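Local coordinates for CDP-glucose-4,6-dehydratase (Yersinia pseudotuberculosis, PDB 1RKX), which catalyses the 4,6-dehydration of CDP-D-glucose, with an NAD cofactor held in a Rossmann-type domain of the short-chain dehydrogenase/reductase family, at residues G9-V14 with G33-G38; P81-H86 with V124-N129. One frame throughout, in Å; residues are numbered along the deposited sequence.

Contact 1: residues G9-V14 with G33-G38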
ATOM      1  N   GLY C   9      17.424 -34.466  22.876  1.00 30.56           N
ATOM      2  CA  GLY C   9      16.694 -34.370  24.128  1.00 33.67           C
ATOM      3  C   GLY C   9      15.585 -33.332  24.232  1.00 32.99           C
ATOM      4  O   GLY C   9      14.934 -33.243  25.274  1.00 35.86           O
ATOM      5  N   LYS C  10      15.366 -32.538  23.187  1.00 32.27           N
ATOM      6  CA  LYS C  10      14.306 -31.529  23.229  1.00 27.66           C
ATOM      7  C   LYS C  10      12.939 -32.195  23.164  1.00 24.22           C
ATOM      8  O   LYS C  10      12.738 -33.143  22.402  1.00 25.45           O
ATOM      9  CB  LYS C  10      14.440 -30.548  22.058  1.00 26.10           C
ATOM     10  CG  LYS C  10      15.629 -29.601  22.141  1.00 25.56           C
ATOM     11  CD  LYS C  10      15.489 -28.633  23.302  1.00 26.09           C
ATOM     12  CE  LYS C  10      16.605 -27.601  23.314  1.00 25.44           C
ATOM     13  NZ  LYS C  10      17.958 -28.234  23.442  1.00 26.94           N
ATOM     14  N   ARG C  11      12.003 -31.705  23.967  1.00 25.26           N
ATOM     15  CA  ARG C  11      10.656 -32.258  23.974  1.00 22.89           C
ATOM     16  C   ARG C  11       9.854 -31.483  22.929  1.00 23.48           C
ATOM     17  O   ARG C  11       9.528 -30.314  23.125  1.00 24.85           O
ATOM     18  CB  ARG C  11      10.026 -32.112  25.363  1.00 29.05           C
ATOM     19  CG  ARG C  11      10.825 -32.793  26.470  1.00 31.31           C
ATOM     20  CD  ARG C  11      10.147 -32.654  27.823  1.00 34.43           C
ATOM     21  NE  ARG C  11       8.964 -33.503  27.945  1.00 37.48           N
ATOM     22  CZ  ARG C  11       8.994 -34.830  28.024  1.00 39.20           C
ATOM     23  NH1 ARG C  11      10.152 -35.478  27.993  1.00 39.37           N
ATOM     24  NH2 ARG C  11       7.862 -35.517  28.141  1.00 39.14           N
ATOM     25  N   VAL C  12       9.547 -32.148  21.821  1.00 21.77           N
ATOM     26  CA  VAL C  12       8.826 -31.523  20.715  1.00 21.16           C
ATOM     27  C   VAL C  12       7.451 -32.147  20.485  1.00 21.25           C
ATOM     28  O   VAL C  12       7.319 -33.369  20.350  1.00 20.40           O
ATOM     29  CB  VAL C  12       9.659 -31.624  19.410  1.00 21.26           C
ATOM     30  CG1 VAL C  12       9.019 -30.789  18.302  1.00 17.73           C
ATOM     31  CG2 VAL C  12      11.084 -31.162  19.673  1.00 19.80           C
ATOM     32  N   PHE C  13       6.435 -31.291  20.434  1.00 20.59           N
ATOM     33  CA  PHE C  13       5.055 -31.713  20.226  1.00 20.69           C
ATOM     34  C   PHE C  13       4.684 -31.341  18.792  1.00 20.42           C
ATOM     35  O   PHE C  13       4.819 -30.187  18.397  1.00 21.21           O
ATOM     36  CB  PHE C  13       4.142 -30.980  21.213  1.00 21.38           C
ATOM     37  CG  PHE C  13       2.723 -31.487  21.230  1.00 22.06           C
ATOM     38  CD1 PHE C  13       2.381 -32.611  21.973  1.00 21.29           C
ATOM     39  CD2 PHE C  13       1.724 -30.820  20.526  1.00 21.84           C
ATOM     40  CE1 PHE C  13       1.057 -33.068  22.020  1.00 21.85           C
ATOM     41  CE2 PHE C  13       0.398 -31.266  20.562  1.00 20.94           C
ATOM     42  CZ  PHE C  13       0.064 -32.391  21.311  1.00 21.28           C
ATOM     43  N   VAL C  14       4.214 -32.314  18.022  1.00 20.22           N
ATOM     44  CA  VAL C  14       3.858 -32.073  16.630  1.00 19.45           C
ATOM     45  C   VAL C  14       2.426 -32.476  16.279  1.00 19.59           C
ATOM     46  O   VAL C  14       2.091 -33.658  16.324  1.00 18.17           O
ATOM     47  CB  VAL C  14       4.799 -32.857  15.679  1.00 19.80           C
ATOM     48  CG1 VAL C  14       4.414 -32.587  14.222  1.00 19.95           C
ATOM     49  CG2 VAL C  14       6.254 -32.479  15.940  1.00 19.82           C
ATOM     50  N   GLY C  33      17.632 -36.978  17.599  1.00 24.80           N
ATOM     51  CA  GLY C  33      17.570 -37.263  19.024  1.00 26.68           C
ATOM     52  C   GLY C  33      16.530 -36.547  19.863  1.00 26.46           C
ATOM     53  O   GLY C  33      16.611 -36.561  21.091  1.00 27.05           O
ATOM     54  N   ALA C  34      15.548 -35.920  19.227  1.00 25.45           N
ATOM     55  CA  ALA C  34      14.525 -35.219  19.989  1.00 25.43           C
ATOM     56  C   ALA C  34      13.515 -36.204  20.567  1.00 23.79           C
ATOM     57  O   ALA C  34      13.367 -37.321  20.072  1.00 24.82           O
ATOM     58  CB  ALA C  34      13.809 -34.198  19.098  1.00 24.51           C
ATOM     59  N   THR C  35      12.839 -35.783  21.629  1.00 24.20           N
ATOM     60  CA  THR C  35      11.801 -36.591  22.261  1.00 26.21           C
ATOM     61  C   THR C  35      10.521 -36.026  21.659  1.00 24.49           C
ATOM     62  O   THR C  35      10.080 -34.939  22.023  1.00 24.32           O
ATOM     63  CB  THR C  35      11.799 -36.397  23.784  1.00 26.55           C
ATOM     64  OG1 THR C  35      13.052 -36.851  24.314  1.00 27.78           O
ATOM     65  CG2 THR C  35      10.664 -37.182  24.425  1.00 27.53           C
ATOM     66  N   VAL C  36       9.933 -36.767  20.732  1.00 22.85           N
ATOM     67  CA  VAL C  36       8.752 -36.291  20.027  1.00 23.29           C
ATOM     68  C   VAL C  36       7.420 -36.943  20.363  1.00 23.28           C
ATOM     69  O   VAL C  36       7.337 -38.160  20.561  1.00 23.37           O
ATOM     70  CB  VAL C  36       8.954 -36.429  18.504  1.00 24.35           C
ATOM     71  CG1 VAL C  36       7.895 -35.621  17.762  1.00 23.41           C
ATOM     72  CG2 VAL C  36      10.363 -35.977  18.119  1.00 23.27           C
ATOM     73  N   LYS C  37       6.379 -36.115  20.410  1.00 23.45           N
ATOM     74  CA  LYS C  37       5.017 -36.584  20.650  1.00 22.16           C
ATOM     75  C   LYS C  37       4.152 -35.990  19.545  1.00 20.86           C
ATOM     76  O   LYS C  37       4.258 -34.804  19.239  1.00 22.53           O
ATOM     77  CB  LYS C  37       4.481 -36.125  22.011  1.00 21.38           C
ATOM     78  CG  LYS C  37       3.048 -36.614  22.268  1.00 21.77           C
ATOM     79  CD  LYS C  37       2.542 -36.264  23.666  1.00 24.06           C
ATOM     80  CE  LYS C  37       1.140 -36.828  23.897  1.00 24.44           C
ATOM     81  NZ  LYS C  37       0.578 -36.456  25.229  1.00 24.81           N
ATOM     82  N   GLY C  38       3.305 -36.816  18.946  1.00 20.63           N
ATOM     83  CA  GLY C  38       2.439 -36.348  17.881  1.00 21.28           C
ATOM     84  C   GLY C  38       0.968 -36.447  18.255  1.00 21.99           C
ATOM     85  O   GLY C  38       0.576 -37.298  19.054  1.00 20.09           O
TER
HETATM   86  O   HOH W   1      14.135 -35.598  26.277  1.00 40.22           O
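Strands 11-14 and 35-38 run parallel, 4.7 Å apart at their closest with an angle of 21° between them, and their backbones are laced by four rungs: Thr35 N to Lys10 O, Val12 N to Thr35 O, Lys37 N to Val12 O and Val14 N to Lys37 O. Before the strands begin, Gly9 N donates to Gly33 O in a nearly straight bond (174° at the hydrogen), yet it reaches that oxygen from above the carbonyl plane. Gly33 has a positive phi and closes helix 20-31 as the C-prime residue of a Schellman motif. On the Gly9 side of the pairing a water joins the two segments, 2.7 Å from Gly9 O, to which it donates, and 2.6 Å from Thr35 OG1.

On one face, Phe13 and Lys37 lie side by side. The lysine is extended throughout, with CG anti to its backbone N (chi1 180°), and its methylenes run past the edge of the ring, CD lying 3.9 Å from Phe13 CE1. That straight chain carries NZ out to a salt bridge with Glu78 and a bond to Ser75 O, both on helix 69-79. The face carrying Val12, Val14 and Val36 is apolar: Val14 CG2 meets Val36 CG1 at 4.0 Å, Val12 CG2 meets Ala34 CB, and Leu29 of helix 20-31 packs on Val12, Val14 and Val36.

This is the first beta-alpha-beta unit of the Rossmann fold. Its chemistry is divided: one face is greasy and seats the crossover helix, while the other carries a buried lysine past the edge of Phe13 to its charge partner, Glu78.

Contact 2: residues P81-H86 with V124-N129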
ATOM      1  N   PRO C  81       5.838 -29.950  26.419  1.00 23.77           N
ATOM      2  CA  PRO C  81       6.788 -29.653  25.341  1.00 23.70           C
ATOM      3  C   PRO C  81       7.471 -28.296  25.494  1.00 21.41           C
ATOM      4  O   PRO C  81       6.925 -27.384  26.113  1.00 22.57           O
ATOM      5  CB  PRO C  81       5.907 -29.702  24.097  1.00 22.81           C
ATOM      6  CG  PRO C  81       4.632 -29.093  24.608  1.00 23.20           C
ATOM      7  CD  PRO C  81       4.450 -29.819  25.942  1.00 23.68           C
ATOM      8  N   GLU C  82       8.668 -28.172  24.926  1.00 25.05           N
ATOM      9  CA  GLU C  82       9.414 -26.917  24.960  1.00 26.17           C
ATOM     10  C   GLU C  82       9.268 -26.296  23.576  1.00 24.09           C
ATOM     11  O   GLU C  82       9.432 -25.091  23.397  1.00 23.24           O
ATOM     12  CB  GLU C  82      10.901 -27.160  25.191  1.00 28.57           C
ATOM     13  CG  GLU C  82      11.264 -28.047  26.351  1.00 33.07           C
ATOM     14  CD  GLU C  82      12.737 -28.402  26.308  1.00 34.67           C
ATOM     15  OE1 GLU C  82      13.567 -27.479  26.470  1.00 31.73           O
ATOM     16  OE2 GLU C  82      13.055 -29.596  26.091  1.00 32.81           O
ATOM     17  N   ILE C  83       8.983 -27.147  22.599  1.00 22.09           N
ATOM     18  CA  ILE C  83       8.825 -26.711  21.220  1.00 21.99           C
ATOM     19  C   ILE C  83       7.589 -27.357  20.607  1.00 21.79           C
ATOM     20  O   ILE C  83       7.353 -28.559  20.770  1.00 21.55           O
ATOM     21  CB  ILE C  83      10.061 -27.093  20.375  1.00 23.58           C
ATOM     22  CG1 ILE C  83      11.321 -26.468  20.981  1.00 25.77           C
ATOM     23  CG2 ILE C  83       9.882 -26.604  18.936  1.00 23.74           C
ATOM     24  CD1 ILE C  83      12.615 -26.910  20.309  1.00 27.01           C
ATOM     25  N   VAL C  84       6.808 -26.555  19.890  1.00 20.44           N
ATOM     26  CA  VAL C  84       5.598 -27.047  19.257  1.00 20.99           C
ATOM     27  C   VAL C  84       5.526 -26.683  17.776  1.00 17.83           C
ATOM     28  O   VAL C  84       5.781 -25.542  17.398  1.00 19.70           O
ATOM     29  CB  VAL C  84       4.335 -26.471  19.932  1.00 19.34           C
ATOM     30  CG1 VAL C  84       3.091 -26.947  19.181  1.00 20.52           C
ATOM     31  CG2 VAL C  84       4.278 -26.891  21.396  1.00 20.94           C
ATOM     32  N   PHE C  85       5.185 -27.664  16.950  1.00 17.87           N
ATOM     33  CA  PHE C  85       5.001 -27.455  15.517  1.00 17.92           C
ATOM     34  C   PHE C  85       3.546 -27.816  15.241  1.00 18.72           C
ATOM     35  O   PHE C  85       3.145 -28.975  15.409  1.00 19.17           O
ATOM     36  CB  PHE C  85       5.902 -28.374  14.687  1.00 18.93           C
ATOM     37  CG  PHE C  85       7.354 -27.990  14.705  1.00 19.38           C
ATOM     38  CD1 PHE C  85       8.233 -28.584  15.608  1.00 19.65           C
ATOM     39  CD2 PHE C  85       7.851 -27.048  13.804  1.00 17.50           C
ATOM     40  CE1 PHE C  85       9.593 -28.250  15.610  1.00 18.16           C
ATOM     41  CE2 PHE C  85       9.208 -26.703  13.794  1.00 17.21           C
ATOM     42  CZ  PHE C  85      10.082 -27.308  14.700  1.00 18.26           C
ATOM     43  N   HIS C  86       2.750 -26.831  14.835  1.00 19.85           N
ATOM     44  CA  HIS C  86       1.344 -27.076  14.547  1.00 17.71           C
ATOM     45  C   HIS C  86       1.143 -27.261  13.050  1.00 18.41           C
ATOM     46  O   HIS C  86       1.139 -26.290  12.292  1.00 19.16           O
ATOM     47  CB  HIS C  86       0.493 -25.909  15.070  1.00 18.91           C
ATOM     48  CG  HIS C  86      -0.971 -26.030  14.762  1.00 20.04           C
ATOM     49  ND1 HIS C  86      -1.689 -27.186  14.985  1.00 20.27           N
ATOM     50  CD2 HIS C  86      -1.852 -25.132  14.258  1.00 19.50           C
ATOM     51  CE1 HIS C  86      -2.947 -26.997  14.629  1.00 20.44           C
ATOM     52  NE2 HIS C  86      -3.073 -25.758  14.185  1.00 18.23           N
ATOM     53  N   VAL C 124       6.406 -23.611  27.193  1.00 26.75           N
ATOM     54  CA  VAL C 124       6.720 -23.728  25.774  1.00 23.57           C
ATOM     55  C   VAL C 124       7.582 -22.535  25.364  1.00 22.12           C
ATOM     56  O   VAL C 124       7.194 -21.379  25.547  1.00 23.81           O
ATOM     57  CB  VAL C 124       5.442 -23.772  24.920  1.00 23.74           C
ATOM     58  CG1 VAL C 124       5.811 -23.898  23.450  1.00 21.47           C
ATOM     59  CG2 VAL C 124       4.569 -24.957  25.348  1.00 22.91           C
ATOM     60  N   LYS C 125       8.753 -22.824  24.805  1.00 23.64           N
ATOM     61  CA  LYS C 125       9.696 -21.787  24.399  1.00 26.62           C
ATOM     62  C   LYS C 125       9.531 -21.340  22.947  1.00 23.07           C
ATOM     63  O   LYS C 125       9.716 -20.162  22.628  1.00 21.95           O
ATOM     64  CB  LYS C 125      11.133 -22.283  24.617  1.00 29.54           C
ATOM     65  CG  LYS C 125      11.485 -22.629  26.068  1.00 38.29           C
ATOM     66  CD  LYS C 125      12.242 -21.495  26.746  1.00 43.71           C
ATOM     67  CE  LYS C 125      11.390 -20.243  26.839  1.00 46.02           C
ATOM     68  NZ  LYS C 125      12.170 -19.015  27.162  1.00 44.52           N
ATOM     69  N   ALA C 126       9.188 -22.277  22.070  1.00 20.00           N
ATOM     70  CA  ALA C 126       9.022 -21.957  20.655  1.00 21.67           C
ATOM     71  C   ALA C 126       7.795 -22.613  20.042  1.00 19.88           C
ATOM     72  O   ALA C 126       7.554 -23.808  20.219  1.00 18.43           O
ATOM     73  CB  ALA C 126      10.268 -22.371  19.874  1.00 21.24           C
ATOM     74  N   VAL C 127       7.020 -21.817  19.312  1.00 18.95           N
ATOM     75  CA  VAL C 127       5.826 -22.316  18.651  1.00 16.62           C
ATOM     76  C   VAL C 127       5.912 -21.944  17.174  1.00 18.14           C
ATOM     77  O   VAL C 127       6.069 -20.769  16.820  1.00 18.27           O
ATOM     78  CB  VAL C 127       4.537 -21.696  19.244  1.00 17.22           C
ATOM     79  CG1 VAL C 127       3.301 -22.269  18.528  1.00 15.67           C
ATOM     80  CG2 VAL C 127       4.460 -21.974  20.738  1.00 17.74           C
ATOM     81  N   VAL C 128       5.825 -22.951  16.316  1.00 17.48           N
ATOM     82  CA  VAL C 128       5.874 -22.732  14.885  1.00 19.45           C
ATOM     83  C   VAL C 128       4.556 -23.220  14.309  1.00 17.45           C
ATOM     84  O   VAL C 128       4.298 -24.422  14.228  1.00 17.59           O
ATOM     85  CB  VAL C 128       7.039 -23.496  14.235  1.00 17.40           C
ATOM     86  CG1 VAL C 128       6.958 -23.366  12.714  1.00 18.38           C
ATOM     87  CG2 VAL C 128       8.364 -22.932  14.732  1.00 20.07           C
ATOM     88  N   ASN C 129       3.717 -22.269  13.926  1.00 17.93           N
ATOM     89  CA  ASN C 129       2.416 -22.590  13.377  1.00 16.44           C
ATOM     90  C   ASN C 129       2.435 -22.574  11.854  1.00 14.68           C
ATOM     91  O   ASN C 129       2.636 -21.532  11.236  1.00 16.17           O
ATOM     92  CB  ASN C 129       1.378 -21.597  13.909  1.00 17.33           C
ATOM     93  CG  ASN C 129       0.036 -21.756  13.240  1.00 20.26           C
ATOM     94  OD1 ASN C 129      -0.295 -22.834  12.747  1.00 20.71           O
ATOM     95  ND2 ASN C 129      -0.755 -20.686  13.230  1.00 19.74           N
TER
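Glu82 O takes two backbone N-H groups, from Lys125 at 2.8 Å and from Ala126 at 3.1 Å. The Ala126 donor lies in the carbonyl plane, whereas that of Lys125 is tilted from it, making a forked start to the parallel pairing of strands 83-86 and 126-129. Three further rungs follow, Val84 N to Ala126 O, Val128 N to Val84 O and His86 N to Val128 O, and the strand directions differ by just 7°.

Around this fork, Val124 fits against the incoming chain. Its CG2 is 3.5 Å from Pro81 O, and CG1 meets Val84 CG2 at 3.9 Å, the two valine side chains crossing at about a right angle. On the face shared by Ile83 and Ala126, Phe85 and Val128 point the same way. With CG beside its backbone N (chi1 -73°), the phenyl ring leans across to the neighbouring strand, bringing CD2 to 3.7 Å from Val128 CB; Ala246 and Leu249 of helix 236-251 pack over this face. At the far end, on the face that bears Val84 and Val127, the His86 ring lies alongside the Asn129 side chain. His86 ND1 is hydrogen-bonded to Thr15 on strand 11-15, and NE2 has a weak bond to Thr111 of helix 100-121, so both ring nitrogens have a partner, which would limit rotation of the ring.

Here lies the middle of the Rossmann sheet, almost wholly buried. Backbone polar groups are satisfied strand to strand. Ile83, Phe85, Ala126 and Val128 make one face apolar, and Val84 and Val127 the other; within the strands the polar side chains, His86 and Asn129, come at the C-terminal ends, where the side chain of Asn129 is about 7 Å from the bound NAD.

In the fold
Both contacts belong to the seven-stranded parallel sheet of the Rossmann domain, with centres 10 Å apart. Across it the order is 35-40, 11-15, 83-86, 126-130, so contact 1 and contact 2 sit next to each other, joined where strands 11-15 and 83-86 pair: Phe13 N lies 2.9 Å from Ile83 O, a probable hydrogen bond, and Val12 packs on Phe85. Along the chain they come in series. Contact 1 closes over helix 20-31, and contact 2 opens later, its strands separated by helices 93-98 and 100-121. The inner strands thus form one continuous platform whose C-terminal ends lead into the NAD site, with Thr18 following strand 11-15 and Met87 following 83-86.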